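Local coordinates for protein predicted metal-dependent hydrolase of the TIM-barrel fold (Lactobacillus casei, PDB 2QPX) that is probably a zinc-dependent hydrolase of the amidohydrolase superfamily, holding two zinc ions in a TIM barrel, its substrate not established, at residues Lys259-His264 and Lys366-Glu371; Leu282-Ser287 and Glu306-Thr311; Val12-His17 and Gln332-Leu337. One frame throughout, in Å; residues are numbered along the deposited sequence.

Contact 1: Lys259-His264 and Lys366-Glu371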
loop_
_atom_site.group_PDB
_atom_site.type_symbol
_atom_site.label_atom_id
_atom_site.label_comp_id
_atom_site.label_asym_id
_atom_site.label_seq_id
_atom_site.Cartn_x
_atom_site.Cartn_y
_atom_site.Cartn_z
ATOM N N LYS A 259 5.829 -12.274 -23.570
ATOM C CA LYS A 259 6.384 -12.458 -22.234
ATOM C C LYS A 259 6.785 -11.100 -21.670
ATOM O O LYS A 259 7.691 -10.457 -22.166
ATOM C CB LYS A 259 7.538 -13.465 -22.301
ATOM C CG LYS A 259 7.039 -14.879 -22.637
ATOM C CD LYS A 259 7.989 -15.639 -23.532
ATOM C CE LYS A 259 7.467 -17.056 -23.709
ATOM N NZ LYS A 259 8.424 -17.938 -24.356
ATOM N N VAL A 260 6.026 -10.651 -20.674
ATOM C CA VAL A 260 6.183 -9.307 -20.113
ATOM C C VAL A 260 6.824 -9.439 -18.735
ATOM O O VAL A 260 6.419 -10.290 -17.923
ATOM C CB VAL A 260 4.821 -8.605 -19.978
ATOM C CG1 VAL A 260 4.924 -7.246 -19.245
ATOM C CG2 VAL A 260 4.160 -8.452 -21.360
ATOM N N VAL A 261 7.841 -8.613 -18.498
ATOM C CA VAL A 261 8.557 -8.606 -17.210
ATOM C C VAL A 261 8.483 -7.242 -16.572
ATOM O O VAL A 261 8.917 -6.250 -17.149
ATOM C CB VAL A 261 9.996 -9.054 -17.318
ATOM C CG1 VAL A 261 10.561 -9.331 -15.916
ATOM C CG2 VAL A 261 10.119 -10.298 -18.202
ATOM N N LEU A 262 7.888 -7.198 -15.392
ATOM C CA LEU A 262 7.699 -5.963 -14.627
ATOM C C LEU A 262 8.883 -5.760 -13.687
ATOM O O LEU A 262 9.045 -6.528 -12.723
ATOM C CB LEU A 262 6.388 -5.994 -13.839
ATOM C CG LEU A 262 5.108 -6.281 -14.620
ATOM C CD1 LEU A 262 3.877 -6.234 -13.671
ATOM C CD2 LEU A 262 4.970 -5.359 -15.893
ATOM N N LEU A 263 9.701 -4.754 -13.995
ATOM C CA LEU A 263 10.936 -4.485 -13.242
ATOM C C LEU A 263 10.673 -3.569 -12.051
ATOM O O LEU A 263 9.924 -2.580 -12.178
ATOM C CB LEU A 263 11.950 -3.800 -14.152
ATOM C CG LEU A 263 12.282 -4.419 -15.493
ATOM C CD1 LEU A 263 13.185 -3.435 -16.284
ATOM C CD2 LEU A 263 12.886 -5.841 -15.380
ATOM N N HIS A 264 11.266 -3.919 -10.898
ATOM C CA HIS A 264 11.323 -3.065 -9.673
ATOM C C HIS A 264 10.059 -3.081 -8.850
ATOM O O HIS A 264 10.066 -3.488 -7.669
ATOM C CB HIS A 264 11.685 -1.588 -9.943
ATOM C CG HIS A 264 12.572 -1.394 -11.092
ATOM N ND1 HIS A 264 13.739 -2.105 -11.273
ATOM C CD2 HIS A 264 12.490 -0.533 -12.129
ATOM C CE1 HIS A 264 14.315 -1.722 -12.401
ATOM N NE2 HIS A 264 13.581 -0.755 -12.935
ATOM N N LYS A 366 15.211 -19.889 -18.676
ATOM C CA LYS A 366 14.215 -20.353 -19.633
ATOM C C LYS A 366 13.644 -19.185 -20.440
ATOM O O LYS A 366 13.560 -19.245 -21.659
ATOM C CB LYS A 366 13.098 -21.105 -18.922
ATOM C CG LYS A 366 12.011 -21.538 -19.886
ATOM C CD LYS A 366 11.225 -22.706 -19.399
ATOM C CE LYS A 366 10.207 -23.138 -20.472
ATOM N NZ LYS A 366 9.418 -24.300 -19.997
ATOM N N LEU A 367 13.258 -18.119 -19.744
ATOM C CA LEU A 367 12.598 -16.993 -20.359
ATOM C C LEU A 367 13.465 -16.310 -21.427
ATOM O O LEU A 367 12.993 -15.939 -22.504
ATOM C CB LEU A 367 12.234 -16.052 -19.189
ATOM C CG LEU A 367 11.247 -14.966 -19.291
ATOM C CD1 LEU A 367 9.991 -15.495 -19.932
ATOM C CD2 LEU A 367 11.084 -14.409 -17.837
ATOM N N TYR A 368 14.763 -16.181 -21.153
ATOM C CA TYR A 368 15.675 -15.491 -22.009
ATOM C C TYR A 368 16.520 -16.435 -22.860
ATOM O O TYR A 368 17.408 -15.998 -23.591
ATOM C CB TYR A 368 16.581 -14.527 -21.247
ATOM C CG TYR A 368 15.860 -13.366 -20.568
ATOM C CD1 TYR A 368 15.385 -13.453 -19.275
ATOM C CD2 TYR A 368 15.691 -12.167 -21.231
ATOM C CE1 TYR A 368 14.760 -12.386 -18.644
ATOM C CE2 TYR A 368 15.058 -11.092 -20.614
ATOM C CZ TYR A 368 14.583 -11.211 -19.334
ATOM O OH TYR A 368 13.988 -10.149 -18.693
ATOM N N HIS A 369 16.234 -17.731 -22.763
ATOM C CA HIS A 369 16.924 -18.722 -23.589
ATOM C C HIS A 369 18.434 -18.782 -23.299
ATOM O O HIS A 369 19.264 -18.849 -24.226
ATOM C CB HIS A 369 16.668 -18.508 -25.078
ATOM C CG HIS A 369 15.223 -18.380 -25.435
ATOM N ND1 HIS A 369 14.333 -19.429 -25.344
ATOM C CD2 HIS A 369 14.499 -17.308 -25.846
ATOM C CE1 HIS A 369 13.125 -19.015 -25.702
ATOM N NE2 HIS A 369 13.205 -17.732 -26.030
ATOM N N GLN A 370 18.776 -18.717 -22.004
ATOM C CA GLN A 370 20.167 -18.688 -21.564
ATOM C C GLN A 370 20.539 -19.950 -20.785
ATOM O O GLN A 370 21.436 -19.929 -19.958
ATOM C CB GLN A 370 20.454 -17.443 -20.716
ATOM C CG GLN A 370 20.086 -16.140 -21.447
ATOM C CD GLN A 370 20.952 -15.932 -22.669
ATOM O OE1 GLN A 370 22.194 -15.897 -22.569
ATOM N NE2 GLN A 370 20.314 -15.786 -23.844
ATOM N N GLU A 371 19.869 -21.049 -21.084
ATOM C CA GLU A 371 20.126 -22.317 -20.368
ATOM C C GLU A 371 21.584 -22.723 -20.398
ATOM O O GLU A 371 22.150 -23.150 -19.381
ATOM C CB GLU A 371 19.263 -23.447 -20.925
ATOM C CG GLU A 371 17.766 -23.238 -20.736
ATOM C CD GLU A 371 17.045 -22.596 -21.929
ATOM O OE1 GLU A 371 17.679 -21.924 -22.777
ATOM O OE2 GLU A 371 15.817 -22.809 -22.025
HETATM O O HOH W 1 10.848 -18.647 -23.028
#
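The side chains of Lys259 and Leu367 run antiparallel, and their apolar parts make much of this buried contact. Leu367 CD1 lies along the lysine's methylene chain, 4.0 Å from Lys259 CB and nearly as close to CG and CD. Its other methyl, CD2, packs 4.2 Å from Val261 CG2. That valine methyl meets Tyr368 OH at 3.9 Å, the phenol oxygen head-on; with CG1 anti to the backbone N (chi1 -167°), Val261 leaves CG2 anti to the carbonyl carbon, where it faces both residues.

Polar contacts flank this apolar patch. In one lysine conformer, a water accepts from Lys259 NZ at 2.9 Å and donates to Lys366 O at 3.1 Å, so the ammonium, which also forms a salt bridge to Asp222, reaches the end of the helix. Lysine suits the spot: greasy stem against leucine, charged tip toward water and Asp222. Tyr368 OH bonds to His17 and Gln226. Gln370 NE2 bonds to Tyr368 O at 2.9 Å, nearly straight at 169°, within the Schellman motif, with His369 at positive phi, that closes the helix.

Helix 349-367 finishes against strand 260-264, whose backbone pairs with strands 225-229 and 282-285 in the parallel barrel sheet.

Contact 2: Leu282-Ser287 and Glu306-Thr311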
loop_
_atom_site.group_PDB
_atom_site.type_symbol
_atom_site.label_atom_id
_atom_site.label_comp_id
_atom_site.label_asym_id
_atom_site.label_seq_id
_atom_site.Cartn_x
_atom_site.Cartn_y
_atom_site.Cartn_z
ATOM N N LEU A 282 3.556 -13.484 -17.424
ATOM C CA LEU A 282 3.805 -12.213 -16.723
ATOM C C LEU A 282 4.704 -12.473 -15.524
ATOM O O LEU A 282 4.345 -13.200 -14.596
ATOM C CB LEU A 282 2.508 -11.532 -16.269
ATOM C CG LEU A 282 2.649 -10.082 -15.750
ATOM C CD1 LEU A 282 3.147 -9.991 -14.287
ATOM C CD2 LEU A 282 3.547 -9.244 -16.677
ATOM N N TYR A 283 5.874 -11.867 -15.573
ATOM C CA TYR A 283 6.947 -12.045 -14.595
ATOM C C TYR A 283 7.268 -10.715 -13.949
ATOM O O TYR A 283 6.876 -9.670 -14.463
ATOM C CB TYR A 283 8.180 -12.614 -15.284
ATOM C CG TYR A 283 7.924 -13.915 -16.018
ATOM C CD1 TYR A 283 7.385 -13.925 -17.295
ATOM C CD2 TYR A 283 8.188 -15.139 -15.391
ATOM C CE1 TYR A 283 7.114 -15.106 -17.970
ATOM C CE2 TYR A 283 7.924 -16.323 -16.027
ATOM C CZ TYR A 283 7.411 -16.310 -17.318
ATOM O OH TYR A 283 7.134 -17.519 -17.937
ATOM N N PHE A 284 7.989 -10.751 -12.840
ATOM C CA PHE A 284 8.359 -9.509 -12.165
ATOM C C PHE A 284 9.563 -9.706 -11.273
ATOM O O PHE A 284 9.926 -10.830 -10.944
ATOM C CB PHE A 284 7.169 -8.907 -11.411
ATOM C CG PHE A 284 6.776 -9.641 -10.184
ATOM C CD1 PHE A 284 6.133 -10.865 -10.263
ATOM C CD2 PHE A 284 6.955 -9.089 -8.936
ATOM C CE1 PHE A 284 5.735 -11.519 -9.123
ATOM C CE2 PHE A 284 6.524 -9.762 -7.809
ATOM C CZ PHE A 284 5.919 -10.966 -7.914
ATOM N N ASP A 285 10.149 -8.583 -10.876
ATOM C CA ASP A 285 11.237 -8.560 -9.901
ATOM C C ASP A 285 11.060 -7.429 -8.910
ATOM O O ASP A 285 10.179 -6.582 -9.085
ATOM C CB ASP A 285 12.604 -8.571 -10.609
ATOM C CG ASP A 285 12.961 -7.282 -11.290
ATOM O OD1 ASP A 285 12.884 -6.229 -10.640
ATOM O OD2 ASP A 285 13.351 -7.321 -12.481
ATOM N N ILE A 286 11.918 -7.395 -7.864
ATOM C CA ILE A 286 11.964 -6.270 -6.896
ATOM C C ILE A 286 13.356 -5.630 -6.874
ATOM O O ILE A 286 13.867 -5.159 -5.884
ATOM C CB ILE A 286 11.510 -6.670 -5.483
ATOM C CG1 ILE A 286 12.388 -7.813 -4.917
ATOM C CG2 ILE A 286 10.014 -7.046 -5.490
ATOM C CD1 ILE A 286 12.314 -7.971 -3.366
ATOM N N SER A 287 13.963 -5.614 -8.056
ATOM C CA SER A 287 15.223 -4.927 -8.312
ATOM C C SER A 287 15.088 -3.411 -7.983
ATOM O O SER A 287 13.981 -2.864 -7.927
ATOM C CB SER A 287 15.655 -5.208 -9.734
ATOM O OG SER A 287 14.805 -4.544 -10.653
ATOM N N GLU A 306 2.739 -12.872 -1.809
ATOM C CA GLU A 306 1.498 -13.291 -1.139
ATOM C C GLU A 306 0.546 -14.028 -2.078
ATOM O O GLU A 306 -0.066 -15.031 -1.682
ATOM C CB GLU A 306 0.826 -12.059 -0.498
ATOM C CG GLU A 306 1.564 -11.590 0.716
ATOM C CD GLU A 306 1.151 -10.234 1.235
ATOM O OE1 GLU A 306 0.396 -9.510 0.555
ATOM O OE2 GLU A 306 1.590 -9.876 2.369
ATOM N N LEU A 307 0.427 -13.566 -3.323
ATOM C CA LEU A 307 -0.423 -14.199 -4.321
ATOM C C LEU A 307 0.312 -14.739 -5.525
ATOM O O LEU A 307 -0.223 -15.533 -6.241
ATOM C CB LEU A 307 -1.477 -13.217 -4.860
ATOM C CG LEU A 307 -2.510 -12.669 -3.881
ATOM C CD1 LEU A 307 -3.462 -11.702 -4.598
ATOM C CD2 LEU A 307 -3.268 -13.781 -3.182
ATOM N N ALA A 308 1.526 -14.290 -5.798
ATOM C CA ALA A 308 2.200 -14.705 -7.020
ATOM C C ALA A 308 2.592 -16.167 -6.984
ATOM O O ALA A 308 2.978 -16.693 -5.933
ATOM C CB ALA A 308 3.521 -13.883 -7.194
ATOM N N PRO A 309 2.696 -16.786 -8.161
ATOM C CA PRO A 309 3.426 -18.051 -8.215
ATOM C C PRO A 309 4.921 -17.788 -8.004
ATOM O O PRO A 309 5.462 -16.826 -8.532
ATOM C CB PRO A 309 3.191 -18.534 -9.644
ATOM C CG PRO A 309 2.034 -17.722 -10.156
ATOM C CD PRO A 309 2.208 -16.409 -9.490
ATOM N N TYR A 310 5.584 -18.699 -7.307
ATOM C CA TYR A 310 7.003 -18.549 -7.062
ATOM C C TYR A 310 7.808 -18.664 -8.359
ATOM O O TYR A 310 8.936 -18.175 -8.428
ATOM C CB TYR A 310 7.493 -19.592 -6.016
ATOM C CG TYR A 310 7.045 -19.257 -4.615
ATOM C CD1 TYR A 310 7.677 -18.267 -3.868
ATOM C CD2 TYR A 310 6.009 -19.963 -3.992
ATOM C CE1 TYR A 310 7.251 -17.940 -2.565
ATOM C CE2 TYR A 310 5.589 -19.649 -2.712
ATOM C CZ TYR A 310 6.212 -18.658 -1.982
ATOM O OH TYR A 310 5.813 -18.363 -0.705
ATOM N N THR A 311 7.191 -19.256 -9.393
ATOM C CA THR A 311 7.787 -19.393 -10.701
ATOM C C THR A 311 7.624 -18.157 -11.612
ATOM O O THR A 311 7.996 -18.199 -12.782
ATOM C CB THR A 311 7.230 -20.612 -11.407
ATOM O OG1 THR A 311 5.796 -20.546 -11.397
ATOM C CG2 THR A 311 7.757 -21.908 -10.707
#
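The rings of Phe284 and Tyr283 both meet segment 306-311 at an edge. Ala308 CB lies near the plane of the Phe284 ring, 3.8 Å from CE1 and equally near CZ, so the methyl abuts the far rim of the ring. Thr311 contributes its backbone: its O lies near the plane of the Tyr283 ring, 3.7 Å from Tyr283 CE2, where the weakly positive ring hydrogens suit a carbonyl oxygen. A cation-pi contact with Arg312 also engages this tyrosine. Phe284 CG stands between its backbone N and carbonyl carbon (chi1 72°), a rotation that carries the ring out to Ala308; the small alanine leaves room for so broad a partner, which also packs on Ala272, Ala276 and Ala304.

The contact joins wall and outer layer of a TIM barrel: strand 282-285 runs up the wall, helix 297-304 returns outside it, and the loop 306-311 leads into the next parallel strand, 313-314. Just past Phe284, Asp285 makes an Asx turn, its OD1 accepting from Ser287 N at 2.9 Å and, in one serine conformer, from Ser287 OG at 2.6 Å, both above the same face of the carboxylate. Arg299 of the second subunit forms a salt bridge with Glu306.

Contact 3: Val12-His17 and Gln332-Leu337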
loop_
_atom_site.group_PDB
_atom_site.type_symbol
_atom_site.label_atom_id
_atom_site.label_comp_id
_atom_site.label_asym_id
_atom_site.label_seq_id
_atom_site.Cartn_x
_atom_site.Cartn_y
_atom_site.Cartn_z
ATOM N N VAL A 12 23.574 -20.821 -4.441
ATOM C CA VAL A 12 22.671 -20.724 -5.579
ATOM C C VAL A 12 23.184 -19.685 -6.598
ATOM O O VAL A 12 23.483 -18.566 -6.237
ATOM C CB VAL A 12 21.236 -20.366 -5.104
ATOM C CG1 VAL A 12 20.329 -20.044 -6.288
ATOM C CG2 VAL A 12 20.635 -21.485 -4.233
ATOM N N PRO A 13 23.292 -20.059 -7.871
ATOM C CA PRO A 13 23.697 -19.067 -8.868
ATOM C C PRO A 13 22.614 -18.011 -9.154
ATOM O O PRO A 13 21.425 -18.240 -8.920
ATOM C CB PRO A 13 23.954 -19.903 -10.109
ATOM C CG PRO A 13 23.346 -21.196 -9.850
ATOM C CD PRO A 13 23.114 -21.406 -8.455
ATOM N N LEU A 14 23.068 -16.869 -9.647
ATOM C CA LEU A 14 22.159 -15.749 -10.004
ATOM C C LEU A 14 22.286 -15.424 -11.456
ATOM O O LEU A 14 23.397 -15.223 -11.955
ATOM C CB LEU A 14 22.504 -14.487 -9.175
ATOM C CG LEU A 14 22.369 -14.605 -7.655
ATOM C CD1 LEU A 14 23.021 -13.394 -6.967
ATOM C CD2 LEU A 14 20.884 -14.788 -7.218
ATOM N N LEU A 15 21.142 -15.333 -12.135
ATOM C CA LEU A 15 21.091 -14.789 -13.492
ATOM C C LEU A 15 20.456 -13.415 -13.317
ATOM O O LEU A 15 19.267 -13.324 -13.003
ATOM C CB LEU A 15 20.279 -15.680 -14.427
ATOM C CG LEU A 15 20.482 -15.462 -15.930
ATOM C CD1 LEU A 15 19.662 -16.478 -16.775
ATOM C CD2 LEU A 15 20.207 -13.978 -16.408
ATOM N N ASP A 16 21.268 -12.376 -13.479
ATOM C CA ASP A 16 20.791 -11.006 -13.248
ATOM C C ASP A 16 20.142 -10.543 -14.552
ATOM O O ASP A 16 20.817 -10.058 -15.463
ATOM C CB ASP A 16 21.945 -10.079 -12.863
ATOM C CG ASP A 16 21.486 -8.779 -12.217
ATOM O OD1 ASP A 16 20.295 -8.407 -12.383
ATOM O OD2 ASP A 16 22.370 -8.118 -11.589
ATOM N N HIS A 17 18.814 -10.669 -14.602
ATOM C CA HIS A 17 18.099 -10.509 -15.887
ATOM C C HIS A 17 17.906 -9.051 -16.316
ATOM O O HIS A 17 17.506 -8.813 -17.459
ATOM C CB HIS A 17 16.766 -11.287 -15.911
ATOM C CG HIS A 17 15.648 -10.498 -15.354
ATOM N ND1 HIS A 17 14.737 -9.846 -16.160
ATOM C CD2 HIS A 17 15.352 -10.162 -14.070
ATOM C CE1 HIS A 17 13.956 -9.108 -15.388
ATOM N NE2 HIS A 17 14.288 -9.290 -14.115
ATOM N N GLN A 332 21.003 -8.724 -0.177
ATOM C CA GLN A 332 19.700 -8.471 0.445
ATOM C C GLN A 332 18.643 -9.431 -0.088
ATOM O O GLN A 332 17.754 -9.874 0.651
ATOM C CB GLN A 332 19.238 -7.025 0.248
ATOM C CG GLN A 332 20.189 -5.997 0.851
ATOM C CD GLN A 332 20.553 -6.247 2.295
ATOM O OE1 GLN A 332 21.581 -6.856 2.564
ATOM N NE2 GLN A 332 19.664 -5.863 3.235
ATOM N N PHE A 333 18.691 -9.740 -1.372
ATOM C CA PHE A 333 17.749 -10.678 -1.959
ATOM C C PHE A 333 17.956 -12.105 -1.414
ATOM O O PHE A 333 17.000 -12.781 -1.046
ATOM C CB PHE A 333 17.846 -10.636 -3.478
ATOM C CG PHE A 333 16.694 -11.308 -4.190
ATOM C CD1 PHE A 333 15.487 -10.632 -4.388
ATOM C CD2 PHE A 333 16.801 -12.585 -4.656
ATOM C CE1 PHE A 333 14.444 -11.219 -5.045
ATOM C CE2 PHE A 333 15.742 -13.197 -5.332
ATOM C CZ PHE A 333 14.582 -12.518 -5.539
ATOM N N LYS A 334 19.204 -12.555 -1.351
ATOM C CA LYS A 334 19.478 -13.886 -0.824
ATOM C C LYS A 334 19.052 -13.978 0.647
ATOM O O LYS A 334 18.449 -14.985 1.063
ATOM C CB LYS A 334 20.933 -14.276 -1.035
ATOM C CG LYS A 334 21.211 -14.737 -2.453
ATOM C CD LYS A 334 22.614 -15.320 -2.623
ATOM C CE LYS A 334 22.681 -16.128 -3.909
ATOM N NZ LYS A 334 23.921 -16.996 -4.046
ATOM N N GLN A 335 19.288 -12.928 1.442
ATOM C CA GLN A 335 18.793 -12.889 2.830
ATOM C C GLN A 335 17.268 -12.990 2.886
ATOM O O GLN A 335 16.693 -13.710 3.743
ATOM C CB GLN A 335 19.278 -11.630 3.538
ATOM C CG GLN A 335 18.770 -11.497 4.948
ATOM C CD GLN A 335 19.287 -10.252 5.634
ATOM O OE1 GLN A 335 20.097 -10.315 6.596
ATOM N NE2 GLN A 335 18.836 -9.119 5.159
ATOM N N ALA A 336 16.590 -12.285 1.977
ATOM C CA ALA A 336 15.123 -12.339 1.925
ATOM C C ALA A 336 14.640 -13.748 1.647
ATOM O O ALA A 336 13.616 -14.185 2.204
ATOM C CB ALA A 336 14.584 -11.352 0.884
ATOM N N LEU A 337 15.306 -14.442 0.736
ATOM C CA LEU A 337 14.903 -15.789 0.389
ATOM C C LEU A 337 15.028 -16.726 1.592
ATOM O O LEU A 337 14.119 -17.520 1.858
ATOM C CB LEU A 337 15.729 -16.324 -0.745
ATOM C CG LEU A 337 15.612 -15.644 -2.107
ATOM C CD1 LEU A 337 16.671 -16.242 -3.064
ATOM C CD2 LEU A 337 14.214 -15.782 -2.676
#
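Lys334 reaches from its helix to the backbone of Val12, and its conformation explains how. CG is anti to the carbonyl carbon (chi1 -79°), and beyond it the chain stays extended, carrying the ammonium the full length of the side chain. There Lys334 NZ donates to Val12 O at 2.7 Å, in the carbonyl plane and on a lone pair, with a C=O...donor angle of 144°. Val9 O and Phe93 O accept from the same nitrogen, so a buried charge is gripped by carbonyl oxygens, a task suited to lysine's three N-H groups.

Leu14 lies across the stem of the lysine. Its branch end sits round Lys334 CE, with CD2 at 4.0 Å and CG and CD1 scarcely farther, and a chi1 of -62° sets that fork beside the methylene. Leucine fits here because its forked end covers the lysine's apolar methylene. A methionine in place of Lys334 would probably leave the carbonyls of Val12, Val9 and Phe93 without their shared donor.

Through this contact helix 323-342 lies against the start of strand 14-19, which pairs with strand 95-101, while Val12 and Leu337 both touch Cys360 on helix 349-367.

Overall arrangement
The three contacts are tied together near the zinc centre by polar side chains. Contacts 1 and 2, with centres about 11 Å apart, share a sheet: Leu262 N is 2.8 Å from Tyr283 O across neighbouring strands. His264, a zinc ligand, lies in segment 259-264 of contact 1, and in one serine conformer its ND1 lies 2.7 Å from Ser287 OG of contact 2, a second-shell partner that may orient the imidazole. His17 of contact 3, next to the zinc ligand His18, joins the other two, with ND1 2.7 Å from Tyr368 OH and NE2 2.7 Å from Asp285 OD2. Helices 323-342 and 349-367, consecutive in the chain, carry the second segments of contacts 3 and 1.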